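Local coordinates for ferric-siderophore receptor protein (Streptomyces coelicolor, PDB 2X4L) that probably binds ferric siderophores outside the cell membrane and hands them on for uptake, as a solute-binding protein of a transport system, at residues A[184-189]-A[226-231]; A[33-38]-A[123-128]; A[58-63]-A[304-309]; A[92-95]-A[100-103]; A[104-109]-A[134-139]. One frame throughout, in Å; residues are numbered along the deposited sequence.

Contact 1 (A[184-189]-A[226-231])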
# COMPACT_ATOMS: atom_id res chain seq x y z
N LYS A 184 -0.37 -18.70 -5.68
CA LYS A 184 -1.58 -19.23 -6.30
C LYS A 184 -2.45 -18.07 -6.84
O LYS A 184 -3.00 -18.17 -7.98
CB LYS A 184 -2.32 -20.16 -5.31
CG LYS A 184 -3.58 -20.68 -5.93
CD LYS A 184 -4.22 -21.68 -4.97
CE LYS A 184 -5.49 -22.33 -5.53
NZ LYS A 184 -5.92 -23.48 -4.57
N ALA A 185 -2.59 -17.01 -6.06
CA ALA A 185 -3.42 -15.89 -6.49
C ALA A 185 -2.75 -15.16 -7.62
O ALA A 185 -3.47 -14.62 -8.48
CB ALA A 185 -3.63 -14.92 -5.31
N ALA A 186 -1.42 -15.08 -7.65
CA ALA A 186 -0.77 -14.45 -8.80
C ALA A 186 -1.02 -15.28 -10.07
O ALA A 186 -1.24 -14.74 -11.17
CB ALA A 186 0.79 -14.30 -8.57
N ALA A 187 -0.89 -16.63 -9.97
CA ALA A 187 -1.23 -17.43 -11.17
C ALA A 187 -2.70 -17.27 -11.55
O ALA A 187 -3.01 -17.30 -12.75
CB ALA A 187 -0.91 -18.89 -10.89
N ARG A 188 -3.58 -17.12 -10.55
CA ARG A 188 -4.99 -16.93 -10.85
C ARG A 188 -5.17 -15.61 -11.62
O ARG A 188 -5.89 -15.60 -12.65
CB ARG A 188 -5.77 -16.85 -9.54
CG ARG A 188 -7.29 -16.55 -9.75
CD ARG A 188 -7.99 -16.24 -8.39
NE ARG A 188 -9.37 -15.90 -8.71
CZ ARG A 188 -10.24 -15.61 -7.74
NH1 ARG A 188 -9.81 -15.64 -6.46
NH2 ARG A 188 -11.54 -15.37 -8.01
N LEU A 189 -4.51 -14.52 -11.23
CA LEU A 189 -4.68 -13.23 -11.96
C LEU A 189 -4.06 -13.35 -13.33
O LEU A 189 -4.64 -12.87 -14.29
CB LEU A 189 -4.01 -12.12 -11.14
CG LEU A 189 -4.09 -10.75 -11.80
CD1 LEU A 189 -5.62 -10.31 -12.09
CD2 LEU A 189 -3.42 -9.75 -10.87
N LYS A 226 0.20 -5.39 -13.98
CA LYS A 226 0.54 -5.23 -15.42
C LYS A 226 1.45 -6.33 -15.95
O LYS A 226 1.23 -6.88 -17.01
CB LYS A 226 1.16 -3.84 -15.69
CG LYS A 226 1.45 -3.63 -17.20
CD LYS A 226 1.89 -2.22 -17.58
CE LYS A 226 1.63 -1.83 -19.15
NZ LYS A 226 0.24 -1.34 -19.64
N ALA A 227 2.46 -6.67 -15.16
CA ALA A 227 3.42 -7.74 -15.54
C ALA A 227 2.69 -9.06 -15.66
O ALA A 227 3.11 -9.91 -16.50
CB ALA A 227 4.53 -7.79 -14.47
N LEU A 228 1.62 -9.26 -14.84
CA LEU A 228 0.86 -10.53 -14.88
C LEU A 228 -0.14 -10.49 -16.02
O LEU A 228 -0.79 -11.52 -16.32
CB LEU A 228 0.10 -10.73 -13.55
CG LEU A 228 1.04 -10.94 -12.34
CD1 LEU A 228 0.21 -10.97 -11.05
CD2 LEU A 228 1.71 -12.29 -12.48
N GLY A 229 -0.22 -9.39 -16.77
CA GLY A 229 -0.97 -9.34 -18.03
C GLY A 229 -2.26 -8.54 -18.01
O GLY A 229 -2.92 -8.46 -19.03
N VAL A 230 -2.55 -7.87 -16.91
CA VAL A 230 -3.79 -7.06 -16.78
C VAL A 230 -3.74 -5.90 -17.77
O VAL A 230 -2.67 -5.30 -17.93
CB VAL A 230 -3.99 -6.57 -15.37
CG1 VAL A 230 -5.22 -5.66 -15.26
CG2 VAL A 230 -4.25 -7.76 -14.46
N ASN A 231 -4.87 -5.65 -18.42
CA ASN A 231 -5.02 -4.56 -19.41
C ASN A 231 -5.46 -3.32 -18.64
O ASN A 231 -6.64 -3.19 -18.27
CB ASN A 231 -6.09 -5.02 -20.41
CG ASN A 231 -6.36 -4.02 -21.49
OD1 ASN A 231 -5.84 -2.90 -21.44
ND2 ASN A 231 -7.31 -4.35 -22.40
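L189 puts its two methyl branches to two different partners. CD2 meets CD1 of L228 at 3.8 Å. CD1 meets CG2 of V230 at 3.7 Å. The L189 side chain crosses each of these partners at about a right angle, and no hydrogen bond joins the two segments. A186 is the other residue of this helix that takes part. Its CB lies 4.2 Å from L228 CD1, and its carbonyl O sits 4.0 Å from the same methyl. L228 therefore rests against one turn of helix 173-195.

The L189 side chain stands with CG anti to the backbone N (chi1 179°), which carries both methyls out toward 226-231. With alanine at this position both branches are gone, which is likely to open a gap facing L228 CD1 and V230 CG2.

Behind L228 and V230 lies the chain reversal that places them. G229 has positive phi (109°), and its N bonds to K226 O at 2.9 Å. This is a Schellman motif at the end of helix 220-227. V230 follows and also packs on V201 of strand 200-206, while N231 pairs with V201 through the backbone. On the helix side, A186 also touches Y224, and L189 touches F225. R188 is turned to another neighbour and forms salt bridges with D312 and E319 of helix 304-320.

The contact sets helix 173-195 against the Schellman-capped end of helix 220-227, which leads into strand 231-232. Coming in sequence between the two main sheets, helix 173-195 is consistent with the lobe-linking helix of this family.

Contact 2 (A[33-38]-A[123-128])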
# COMPACT_ATOMS: atom_id res chain seq x y z
N ASP A 33 18.97 -1.47 4.44
CA ASP A 33 17.69 -1.13 3.83
C ASP A 33 17.75 -0.65 2.37
O ASP A 33 18.84 -0.76 1.72
CB ASP A 33 16.92 -0.07 4.69
CG ASP A 33 17.48 1.38 4.53
OD1 ASP A 33 18.43 1.57 3.72
OD2 ASP A 33 16.95 2.31 5.11
N ASP A 34 16.65 -0.16 1.85
CA ASP A 34 16.58 0.15 0.40
C ASP A 34 17.09 1.53 0.06
O ASP A 34 17.04 1.95 -1.17
CB ASP A 34 15.15 0.00 -0.12
CG ASP A 34 14.75 -1.44 -0.17
OD1 ASP A 34 15.63 -2.35 -0.30
OD2 ASP A 34 13.53 -1.66 -0.20
N ARG A 35 17.60 2.24 1.07
CA ARG A 35 18.36 3.44 0.82
C ARG A 35 19.82 3.03 0.78
O ARG A 35 20.69 3.87 0.66
CB ARG A 35 18.19 4.47 1.95
CG ARG A 35 16.75 5.02 2.02
CD ARG A 35 16.63 5.92 3.21
NE ARG A 35 16.86 5.19 4.43
CZ ARG A 35 16.87 5.70 5.67
NH1 ARG A 35 16.68 6.97 5.90
NH2 ARG A 35 17.14 4.87 6.69
N GLY A 36 20.15 1.75 1.01
CA GLY A 36 21.57 1.34 1.02
C GLY A 36 22.28 1.54 2.39
O GLY A 36 23.52 1.34 2.52
N THR A 37 21.51 1.88 3.41
CA THR A 37 22.12 2.09 4.71
C THR A 37 21.98 0.86 5.60
O THR A 37 20.94 0.21 5.66
CB THR A 37 21.66 3.36 5.38
OG1 THR A 37 20.29 3.30 5.59
CG2 THR A 37 21.95 4.52 4.55
N THR A 38 23.06 0.53 6.30
CA THR A 38 23.09 -0.66 7.12
C THR A 38 22.97 -0.23 8.55
O THR A 38 23.88 0.47 9.10
CB THR A 38 24.38 -1.48 6.96
OG1 THR A 38 24.46 -1.93 5.62
CG2 THR A 38 24.36 -2.70 7.89
N GLY A 123 14.74 8.56 -1.02
CA GLY A 123 14.60 7.82 0.24
C GLY A 123 13.83 8.57 1.32
O GLY A 123 13.95 8.22 2.44
N THR A 124 12.97 9.51 0.95
CA THR A 124 12.13 10.21 1.93
C THR A 124 11.36 9.20 2.81
O THR A 124 10.74 8.24 2.28
CB THR A 124 11.12 11.04 1.20
OG1 THR A 124 11.80 12.00 0.38
CG2 THR A 124 10.21 11.85 2.16
N LEU A 125 11.46 9.34 4.14
CA LEU A 125 10.75 8.38 5.03
C LEU A 125 9.25 8.66 5.00
O LEU A 125 8.80 9.73 5.45
CB LEU A 125 11.29 8.46 6.46
CG LEU A 125 12.79 8.09 6.60
CD1 LEU A 125 13.20 8.18 8.07
CD2 LEU A 125 13.04 6.71 6.00
N TRP A 126 8.48 7.71 4.47
CA TRP A 126 7.04 7.97 4.28
C TRP A 126 6.33 8.19 5.60
O TRP A 126 6.49 7.43 6.59
CB TRP A 126 6.44 6.72 3.63
CG TRP A 126 4.95 6.85 3.27
CD1 TRP A 126 3.98 6.05 3.74
CD2 TRP A 126 4.34 7.73 2.30
NE1 TRP A 126 2.77 6.37 3.12
CE2 TRP A 126 2.99 7.35 2.21
CE3 TRP A 126 4.82 8.74 1.43
CZ2 TRP A 126 2.09 7.98 1.35
CZ3 TRP A 126 3.92 9.39 0.56
CH2 TRP A 126 2.58 8.97 0.52
N SER A 127 5.61 9.30 5.64
CA SER A 127 4.71 9.68 6.73
C SER A 127 5.43 10.29 7.94
O SER A 127 4.75 10.67 8.92
CB SER A 127 3.82 8.47 7.17
OG SER A 127 2.62 8.93 7.83
N VAL A 128 6.76 10.38 7.93
CA VAL A 128 7.49 11.03 9.02
C VAL A 128 7.34 12.51 8.70
O VAL A 128 7.68 12.95 7.59
CB VAL A 128 8.97 10.59 9.05
CG1 VAL A 128 9.71 11.39 10.12
CG2 VAL A 128 9.06 9.13 9.43
O HOH W 1 15.83 9.14 4.27
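R35 carries about half of the surface buried here, and G123 and L125 take the rest. The aliphatic part of R35 runs over G123, with CD 3.6 Å from G123 O. The guanidinium lies further on, and CD2 of L125 sits over one of its faces, 3.7 Å from NH1 and offset toward the rim. The R35 chain bends at chi3 (-63°), which turns the flat group away from the glycine and back to D33.

No direct hydrogen bond crosses the contact. Water 1 does the bridging: it accepts from R35 NH1 at 2.8 Å and donates to G123 O at 2.8 Å. It lies at the edge of the guanidinium, in its plane. D33 occupies another part of that edge, where R35 NE and NH2 both bond to D33 OD2 at 3.0 Å. NH2 has a further partner in S142 OG, and D33 OD2 also accepts from A144 N, both on strand 142-146. A leucine in place of R35 would probably leave D33 without its charge partner and water 1 without its donor.

G123 has positive phi, and a CB on it would run into R35 CG. D33 OD1 accepts from R35 N at 2.9 Å, and also from the N and OG1 of T37. This Asx turn, within a type I turn, belongs to the hairpin of strands 29-32 and 38-41, which R35 sets against the loop between strand 113-118 and helix 133-139.

Contact 3 (A[58-63]-A[304-309])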
# COMPACT_ATOMS: atom_id res chain seq x y z
N LEU A 58 4.51 -6.47 9.60
CA LEU A 58 5.33 -7.18 10.58
C LEU A 58 4.44 -8.03 11.50
O LEU A 58 4.85 -9.16 11.85
CB LEU A 58 6.09 -6.18 11.47
CG LEU A 58 7.18 -5.51 10.66
CD1 LEU A 58 7.87 -4.38 11.42
CD2 LEU A 58 8.26 -6.50 10.23
N PHE A 59 3.24 -7.54 11.87
CA PHE A 59 2.31 -8.31 12.70
C PHE A 59 2.01 -9.69 12.07
O PHE A 59 1.91 -10.72 12.82
CB PHE A 59 1.01 -7.53 12.85
CG PHE A 59 0.01 -8.22 13.75
CD1 PHE A 59 0.06 -8.04 15.14
CD2 PHE A 59 -0.94 -9.08 13.21
CE1 PHE A 59 -0.83 -8.71 15.94
CE2 PHE A 59 -1.86 -9.79 14.05
CZ PHE A 59 -1.78 -9.56 15.43
N ASP A 60 1.81 -9.74 10.74
CA ASP A 60 1.49 -11.02 10.11
C ASP A 60 2.66 -12.04 10.13
O ASP A 60 2.46 -13.25 9.83
CB ASP A 60 1.11 -10.73 8.65
CG ASP A 60 -0.26 -10.18 8.53
OD1 ASP A 60 -1.03 -10.09 9.50
OD2 ASP A 60 -0.63 -9.81 7.40
N TYR A 61 3.86 -11.53 10.42
CA TYR A 61 5.02 -12.41 10.66
C TYR A 61 5.34 -12.54 12.13
O TYR A 61 6.40 -13.00 12.44
CB TYR A 61 6.20 -11.78 9.95
CG TYR A 61 5.97 -11.73 8.46
CD1 TYR A 61 5.61 -12.89 7.76
CD2 TYR A 61 6.09 -10.53 7.72
CE1 TYR A 61 5.38 -12.89 6.37
CE2 TYR A 61 5.88 -10.55 6.30
CZ TYR A 61 5.53 -11.76 5.65
OH TYR A 61 5.27 -11.70 4.28
N GLY A 62 4.43 -12.12 13.01
CA GLY A 62 4.58 -12.27 14.44
C GLY A 62 5.63 -11.40 15.05
O GLY A 62 6.12 -11.75 16.16
N VAL A 63 5.89 -10.24 14.43
CA VAL A 63 6.83 -9.26 15.02
C VAL A 63 6.00 -8.11 15.56
O VAL A 63 5.31 -7.47 14.80
CB VAL A 63 7.80 -8.83 13.96
CG1 VAL A 63 8.62 -7.54 14.35
CG2 VAL A 63 8.73 -10.04 13.60
N TYR A 304 2.70 -11.25 2.62
CA TYR A 304 1.98 -12.06 1.61
C TYR A 304 0.53 -12.20 1.97
O TYR A 304 -0.34 -12.14 1.05
CB TYR A 304 2.67 -13.46 1.40
CG TYR A 304 4.04 -13.29 0.78
CD1 TYR A 304 4.19 -12.92 -0.57
CD2 TYR A 304 5.21 -13.39 1.58
CE1 TYR A 304 5.48 -12.70 -1.14
CE2 TYR A 304 6.46 -13.18 1.02
CZ TYR A 304 6.59 -12.90 -0.32
OH TYR A 304 7.82 -12.67 -0.85
N ASP A 305 0.21 -12.31 3.25
CA ASP A 305 -1.13 -12.46 3.69
C ASP A 305 -2.00 -11.31 3.20
O ASP A 305 -3.15 -11.49 2.79
CB ASP A 305 -1.10 -12.49 5.23
CG ASP A 305 -2.38 -12.60 5.76
OD1 ASP A 305 -2.71 -13.67 6.27
OD2 ASP A 305 -3.13 -11.64 5.54
N LYS A 306 -1.48 -10.12 3.39
CA LYS A 306 -2.29 -8.96 2.97
C LYS A 306 -2.23 -8.57 1.52
O LYS A 306 -3.05 -7.77 1.03
CB LYS A 306 -1.92 -7.74 3.83
CG LYS A 306 -2.23 -7.88 5.29
CD LYS A 306 -3.72 -7.97 5.55
CE LYS A 306 -4.01 -8.26 7.05
NZ LYS A 306 -3.42 -9.61 7.50
N CYS A 307 -1.30 -9.15 0.79
CA CYS A 307 -1.28 -8.89 -0.67
C CYS A 307 -2.02 -9.94 -1.50
O CYS A 307 -2.39 -9.72 -2.63
CB CYS A 307 0.19 -8.85 -1.17
SG CYS A 307 0.93 -7.21 -0.65
N THR A 308 -2.19 -11.13 -0.95
CA THR A 308 -2.97 -12.20 -1.60
C THR A 308 -4.35 -11.71 -1.99
O THR A 308 -4.81 -11.89 -3.14
CB THR A 308 -3.01 -13.49 -0.78
OG1 THR A 308 -1.67 -13.95 -0.65
CG2 THR A 308 -3.83 -14.65 -1.45
N PRO A 309 -5.09 -10.96 -1.09
CA PRO A 309 -6.42 -10.52 -1.50
C PRO A 309 -6.38 -9.50 -2.63
O PRO A 309 -7.32 -9.33 -3.39
CB PRO A 309 -7.03 -9.95 -0.19
CG PRO A 309 -6.31 -10.60 0.87
CD PRO A 309 -4.90 -10.89 0.38
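D60 and K306 form the centre of a salt-bridge network between the end of helix 52-60 and the start of helix 304-320. K306 NZ reaches D60 OD2 at 2.8 Å, on the syn side of the carboxylate, and makes a weak second bond to OD1. The same NZ bonds to D305 OD2 at 2.8 Å, coming from above that carboxylate plane. D85 OD2 is one more salt-bridge partner. Three carboxylates thus share one ammonium group, which probably offsets the close approach of D60 OD2 to D305 OD2. D60 OD2 also accepts from S303 OG, which in turn accepts from K306 N. The lysine chain bends at chi2 (-65°) and chi4, bringing NZ round to the oxygens of D60, near the carboxylate plane.

Helix 52-60 closes with a Schellman motif, in which G62 N bonds to F59 O and V63 N to L58 O. L58 O also accepts from Y61 N. At the other helix, Y304 O accepts from T308 N and T308 OG1.

The Y304 ring meets F182 edge-to-face and also meets the ring of W160. Y304 N, in the first turn, donates to Y61 OH at 3.1 Å, with an N-H...O angle of 161°.

Contact 4 (A[92-95]-A[100-103])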
# COMPACT_ATOMS: atom_id res chain seq x y z
N THR A 92 1.08 2.07 20.75
CA THR A 92 0.86 3.49 20.98
C THR A 92 0.77 4.18 19.63
O THR A 92 1.69 4.08 18.84
CB THR A 92 2.07 4.08 21.76
OG1 THR A 92 2.08 3.47 23.10
CG2 THR A 92 1.96 5.62 21.88
N VAL A 93 -0.34 4.89 19.38
CA VAL A 93 -0.52 5.60 18.17
C VAL A 93 0.09 7.01 18.36
O VAL A 93 -0.37 7.81 19.19
CB VAL A 93 -2.02 5.71 17.86
CG1 VAL A 93 -2.31 6.55 16.63
CG2 VAL A 93 -2.59 4.29 17.60
N LEU A 94 1.13 7.29 17.54
CA LEU A 94 1.87 8.53 17.63
C LEU A 94 1.27 9.59 16.73
O LEU A 94 1.60 10.79 16.87
CB LEU A 94 3.33 8.23 17.21
CG LEU A 94 4.01 7.29 18.20
CD1 LEU A 94 5.38 6.89 17.55
CD2 LEU A 94 4.29 7.92 19.56
N GLY A 95 0.46 9.16 15.76
CA GLY A 95 -0.19 10.05 14.80
C GLY A 95 -1.20 9.12 14.09
O GLY A 95 -0.86 7.94 13.85
N LYS A 100 2.06 12.64 10.50
CA LYS A 100 1.90 13.07 11.89
C LYS A 100 2.59 12.09 12.84
O LYS A 100 2.44 10.87 12.73
CB LYS A 100 0.39 13.01 12.21
CG LYS A 100 -0.44 14.18 11.55
CD LYS A 100 -0.51 15.40 12.54
CE LYS A 100 -1.42 16.59 12.10
NZ LYS A 100 -0.89 17.16 10.81
N LEU A 101 3.42 12.64 13.72
CA LEU A 101 4.22 11.76 14.62
C LEU A 101 4.67 12.58 15.82
O LEU A 101 5.48 13.52 15.66
CB LEU A 101 5.43 11.15 13.87
CG LEU A 101 6.17 9.96 14.51
CD1 LEU A 101 7.21 9.37 13.55
CD2 LEU A 101 6.86 10.39 15.86
N ASN A 102 4.06 12.40 16.99
CA ASN A 102 4.39 13.25 18.11
C ASN A 102 5.76 12.87 18.68
O ASN A 102 5.99 11.73 19.07
CB ASN A 102 3.33 13.10 19.18
CG ASN A 102 3.55 14.04 20.33
OD1 ASN A 102 4.43 13.81 21.15
ND2 ASN A 102 2.77 15.11 20.41
N VAL A 103 6.73 13.81 18.65
CA VAL A 103 8.13 13.41 19.00
C VAL A 103 8.30 13.12 20.45
O VAL A 103 9.07 12.19 20.78
CB VAL A 103 9.10 14.55 18.56
CG1 VAL A 103 10.54 14.22 18.96
CG2 VAL A 103 9.00 14.80 17.05
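L94 and N102 are joined by a single backbone bond that closes a short loop after the edge strand of the parallel sheet. The loop leads from strand 92-95 into helix 103-108, as in a strand-loop-helix unit of an alpha/beta domain. T92 and V93 lead into it. T92 pairs through its backbone with K66 and V68, which ties the strand to its neighbour 67-69.

At L94 the chain turns a corner. Its carbonyl O accepts from N102 N at 2.9 Å, with an N-H...O angle of 156° and the donor tilted from the carbonyl plane. CA of L101 comes to the same oxygen at 3.6 Å as a CA-H...O contact. The L94 side chain lies beside that of L101, both pointing the same way, with CD1 4.2 Å from L101 CD2. Both leucines are buried and also touch Y106 of the helix.

G95 follows. Its CA passes close to the other segment, and a CB here would clash with K100 O. K100 brings its CB to 4.0 Å from G95 CA, then sends its ammonium to a salt bridge with E97. N102 stands at the N-cap of helix 103-108. Its CG is anti to the backbone N (chi1 -175°), which lets OD1 accept from K105 N. The shorter of the two CA-H...O contacts runs from G95 CA to K100 O, at 3.4 Å and 162° at the hydrogen.

Contact 5 (A[104-109]-A[134-139])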
# COMPACT_ATOMS: atom_id res chain seq x y z
N GLU A 104 7.60 13.88 21.32
CA GLU A 104 7.74 13.62 22.76
C GLU A 104 7.20 12.23 23.09
O GLU A 104 7.82 11.51 23.87
CB GLU A 104 6.99 14.67 23.59
CG GLU A 104 7.58 16.11 23.46
CD GLU A 104 6.72 17.20 24.21
OE1 GLU A 104 5.85 16.89 25.08
OE2 GLU A 104 6.92 18.41 23.92
N LYS A 105 6.05 11.86 22.53
CA LYS A 105 5.49 10.56 22.84
C LYS A 105 6.35 9.49 22.18
O LYS A 105 6.50 8.36 22.73
CB LYS A 105 4.07 10.48 22.28
CG LYS A 105 3.36 9.27 22.71
CD LYS A 105 3.15 9.46 24.29
CE LYS A 105 1.95 8.66 24.76
NZ LYS A 105 1.09 8.56 23.57
N TYR A 106 6.97 9.76 20.98
CA TYR A 106 7.87 8.78 20.39
C TYR A 106 9.07 8.50 21.36
O TYR A 106 9.41 7.36 21.54
CB TYR A 106 8.35 9.40 19.09
CG TYR A 106 9.38 8.64 18.31
CD1 TYR A 106 9.25 7.28 18.06
CD2 TYR A 106 10.55 9.27 17.83
CE1 TYR A 106 10.22 6.59 17.30
CE2 TYR A 106 11.49 8.59 17.09
CZ TYR A 106 11.30 7.24 16.79
OH TYR A 106 12.20 6.48 16.08
N ALA A 107 9.67 9.59 21.89
CA ALA A 107 10.77 9.39 22.83
C ALA A 107 10.38 8.52 24.01
O ALA A 107 11.20 7.72 24.49
CB ALA A 107 11.23 10.72 23.34
N SER A 108 9.13 8.70 24.49
CA SER A 108 8.64 7.96 25.65
C SER A 108 8.62 6.43 25.42
O SER A 108 8.57 5.65 26.40
CB SER A 108 7.30 8.50 26.12
OG SER A 108 6.31 7.89 25.36
N LEU A 109 8.67 5.98 24.15
CA LEU A 109 8.67 4.54 23.83
C LEU A 109 10.04 3.98 23.89
O LEU A 109 10.17 2.78 23.64
CB LEU A 109 8.02 4.26 22.42
CG LEU A 109 6.59 4.86 22.29
CD1 LEU A 109 6.12 4.50 20.94
CD2 LEU A 109 5.61 4.26 23.30
N ASP A 134 14.09 15.60 11.44
CA ASP A 134 15.40 15.64 12.08
C ASP A 134 15.33 15.30 13.55
O ASP A 134 16.17 14.55 14.07
CB ASP A 134 16.04 17.02 11.83
CG ASP A 134 15.20 18.20 12.48
OD1 ASP A 134 13.94 18.25 12.38
OD2 ASP A 134 15.82 19.14 13.05
N LYS A 135 14.29 15.79 14.21
CA LYS A 135 14.11 15.45 15.64
C LYS A 135 13.84 13.99 15.82
O LYS A 135 14.40 13.36 16.73
CB LYS A 135 12.94 16.29 16.23
CG LYS A 135 13.07 17.77 16.13
CD LYS A 135 11.80 18.41 16.64
CE LYS A 135 12.01 19.95 16.69
NZ LYS A 135 10.77 20.60 17.21
N VAL A 136 12.98 13.46 14.97
CA VAL A 136 12.69 12.04 15.00
C VAL A 136 13.96 11.27 14.76
O VAL A 136 14.19 10.27 15.45
CB VAL A 136 11.68 11.72 13.91
CG1 VAL A 136 11.52 10.16 13.72
CG2 VAL A 136 10.37 12.37 14.34
N ALA A 137 14.78 11.67 13.79
CA ALA A 137 16.00 10.86 13.51
C ALA A 137 17.04 10.76 14.61
O ALA A 137 17.81 9.79 14.67
CB ALA A 137 16.74 11.45 12.23
N LYS A 138 17.01 11.74 15.53
CA LYS A 138 17.95 11.73 16.64
C LYS A 138 17.69 10.54 17.54
O LYS A 138 18.66 10.09 18.18
CB LYS A 138 17.92 13.00 17.48
CG LYS A 138 18.24 14.33 16.76
CD LYS A 138 19.54 14.24 16.03
CE LYS A 138 20.00 15.65 15.70
NZ LYS A 138 21.19 15.57 14.89
N LEU A 139 16.42 10.13 17.66
CA LEU A 139 16.05 9.18 18.70
C LEU A 139 16.19 7.72 18.38
O LEU A 139 16.30 6.89 19.28
CB LEU A 139 14.61 9.44 19.12
CG LEU A 139 14.50 10.74 19.90
CD1 LEU A 139 13.11 11.35 19.80
CD2 LEU A 139 14.90 10.49 21.39
O HOH W 2 13.97 7.80 14.40
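Y106 brings the CD2-CE2 part of its ring perimeter to V136 and L139. CE2 is the meeting point. It lies 3.7 Å from V136 CG1. V136 O is 3.6 Å from the same CE2, at the ring edge and near its plane. The CB of L139 also approaches Y106 CE2, at 3.8 Å. CD2 of Y106, the next ring atom, touches L139 CD1 at 3.8 Å. The tyrosine crosses V136 at about a right angle and slides past L139 in the opposite direction. A chi1 of 176° swings the ring away from its own backbone N and across to helix 133-139.

A107, one residue on, adds a smaller contact. Its CB lies 4.1 Å from L139 CD1, so this leucine touches both Y106 and A107.

The two helices run almost parallel. The axes of 104-108 and 134-139 are 10.3 Å apart at closest approach, with 7° between their directions. Both belong to the layer beside the parallel sheet: Y106 reaches V49 and L114, and V136 also packs on L114.

The phenol oxygen is tied by water. Water 2 accepts from Y106 OH at 2.8 Å and donates to V136 O at 2.7 Å. The same carbonyl is thus approached by a ring edge and by a water. Apolar contact along the ring, with one water bridge at its polar end, implies that the ring packs against helix 133-139 and the sheet while its hydroxyl stays hydrogen-bonded through water.

Overall arrangement
Contacts 1 and 3 are the buried pair, and they touch through A185 and T308. Contact 1 is purely apolar, whereas contact 3 is built on charge. Contact 2 lies at the surface and relies on a water and an arginine. Contacts 4 and 5 are partly buried and adjoin, since strand 92-95 and helix 103-108 follow each other in the chain. Contact 5 also touches contact 2, through V128 and V136. Contact 4 rests mainly on backbone contacts, with one leucine pair, and contact 5 on side chains and a water. Contacts 1 and 5 lie on opposite sides of the chain's centre, about 42 Å apart between centres.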